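Local coordinates for protein nicotinate phosphoribosyltransferase (Porphyromonas gingivalis, PDB 2IM5) that probably joins nicotinate to the phosphoribosyl group of phosphoribosyl pyrophosphate, at the expense of ATP, giving nicotinate ribonucleotide on the way to NAD, at residues E48-R51 with G52-A56. Sequence-based numbering, arbitrary orientation.
Sequences ELVR and GEIRA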
loop_
_atom_site.group_PDB
_atom_site.type_symbol
_atom_site.label_atom_id
_atom_site.label_comp_id
_atom_site.label_asym_id
_atom_site.label_seq_id
_atom_site.Cartn_x
_atom_site.Cartn_y
_atom_site.Cartn_z
ATOM N N GLU A 48 9.527 21.250 -11.189
ATOM C CA GLU A 48 10.947 21.395 -10.916
ATOM C C GLU A 48 11.245 21.120 -9.440
ATOM O O GLU A 48 12.295 20.580 -9.094
ATOM C CB GLU A 48 11.414 22.798 -11.304
ATOM C CG GLU A 48 12.915 22.962 -11.274
ATOM C CD GLU A 48 13.638 21.840 -12.008
ATOM O OE1 GLU A 48 13.261 21.534 -13.164
ATOM O OE2 GLU A 48 14.590 21.267 -11.429
ATOM N N LEU A 49 10.317 21.496 -8.568
ATOM C CA LEU A 49 10.501 21.240 -7.144
ATOM C C LEU A 49 10.502 19.726 -6.923
ATOM O O LEU A 49 11.266 19.206 -6.116
ATOM C CB LEU A 49 9.367 21.871 -6.333
ATOM C CG LEU A 49 9.318 23.397 -6.280
ATOM C CD1 LEU A 49 8.105 23.838 -5.489
ATOM C CD2 LEU A 49 10.596 23.921 -5.640
ATOM N N VAL A 50 9.639 19.027 -7.652
ATOM C CA VAL A 50 9.548 17.581 -7.535
ATOM C C VAL A 50 10.840 16.940 -8.014
ATOM O O VAL A 50 11.386 16.060 -7.345
ATOM C CB VAL A 50 8.369 17.033 -8.357
ATOM C CG1 VAL A 50 8.380 15.508 -8.336
ATOM C CG2 VAL A 50 7.061 17.561 -7.788
ATOM N N ARG A 51 11.333 17.382 -9.166
ATOM C CA ARG A 51 12.571 16.837 -9.707
ATOM C C ARG A 51 13.724 17.028 -8.721
ATOM O O ARG A 51 14.582 16.155 -8.579
ATOM C CB ARG A 51 12.907 17.485 -11.061
ATOM C CG ARG A 51 12.037 16.971 -12.209
ATOM C CD ARG A 51 12.531 17.448 -13.577
ATOM N NE ARG A 51 12.176 18.837 -13.818
ATOM C CZ ARG A 51 11.161 19.237 -14.575
ATOM N NH1 ARG A 51 10.388 18.354 -15.190
ATOM N NH2 ARG A 51 10.907 20.532 -14.696
ATOM N N GLY A 52 13.737 18.169 -8.038
ATOM C CA GLY A 52 14.784 18.432 -7.071
ATOM C C GLY A 52 14.741 17.462 -5.903
ATOM O O GLY A 52 15.781 16.995 -5.431
ATOM N N GLU A 53 13.538 17.162 -5.430
ATOM C CA GLU A 53 13.364 16.231 -4.321
ATOM C C GLU A 53 13.766 14.829 -4.758
ATOM O O GLU A 53 14.388 14.081 -4.000
ATOM C CB GLU A 53 11.908 16.221 -3.864
ATOM C CG GLU A 53 11.458 17.490 -3.165
ATOM C CD GLU A 53 12.248 17.765 -1.896
ATOM O OE1 GLU A 53 12.518 16.812 -1.126
ATOM O OE2 GLU A 53 12.594 18.942 -1.661
ATOM N N ILE A 54 13.409 14.471 -5.986
ATOM C CA ILE A 54 13.748 13.156 -6.502
ATOM C C ILE A 54 15.262 13.020 -6.592
ATOM O O ILE A 54 15.824 11.981 -6.233
ATOM C CB ILE A 54 13.102 12.918 -7.886
ATOM C CG1 ILE A 54 11.590 12.750 -7.718
ATOM C CG2 ILE A 54 13.707 11.691 -8.546
ATOM C CD1 ILE A 54 10.834 12.662 -9.020
ATOM N N ARG A 55 15.928 14.074 -7.054
ATOM C CA ARG A 55 17.384 14.032 -7.154
ATOM C C ARG A 55 18.018 13.959 -5.765
ATOM O O ARG A 55 19.025 13.277 -5.565
ATOM C CB ARG A 55 17.908 15.254 -7.916
ATOM C CG ARG A 55 17.637 15.189 -9.415
ATOM C CD ARG A 55 18.399 16.267 -10.164
ATOM N NE ARG A 55 17.697 17.546 -10.180
ATOM C CZ ARG A 55 16.891 17.946 -11.160
ATOM N NH1 ARG A 55 16.681 17.168 -12.215
ATOM N NH2 ARG A 55 16.297 19.129 -11.084
ATOM N N ALA A 56 17.419 14.655 -4.803
ATOM C CA ALA A 56 17.943 14.655 -3.438
ATOM C C ALA A 56 17.949 13.249 -2.840
ATOM O O ALA A 56 18.826 12.916 -2.047
ATOM C CB ALA A 56 17.118 15.585 -2.559
#
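Two turns of helix 44-56 carry a salt-bridge network in which Glu48 divides its two carboxylate oxygens between Arg51, one turn on, and Arg55, two turns on. Glu48 OE2 lies 2.8 Å from Arg55 NH2, a salt bridge whose hydrogen bond is weak, for the N-H...O angle is only 115° although carboxylate and guanidinium are nearly coplanar (17° apart). Glu48 OE1 takes both NE and NH2 of Arg51, each at 3.0 Å; this side-on grip comes from a single face of the carboxylate, NE standing well above its plane. With CG anti to the backbone N (chi1 -170°) and a bend at chi2, the Glu48 chain turns its carboxylate along the helix toward both arginines. Arg55 bends in its turn at chi3, bringing its NH2 within 3.8 Å of Arg51 CB, while Arg51 O lies over one face of the Arg55 guanidinium, offset toward its rim. The shared carboxylate probably offsets the like charges of the two arginines. Beneath the network run regular i to i+4 backbone bonds, among them Ile54 N to Val50 O at 2.9 Å, and on the buried side Val50 CG1 touches Ile54 CD1 at 3.8 Å. Arg51 NH2 also forms a salt bridge with Glu44, two turns earlier, and Glu53 OE1 accepts from Ile3 N. Val50 and Ile54 pack on Val97 of strand 95-99, whereas Leu49, Val50 and Glu53 meet helix 120-134.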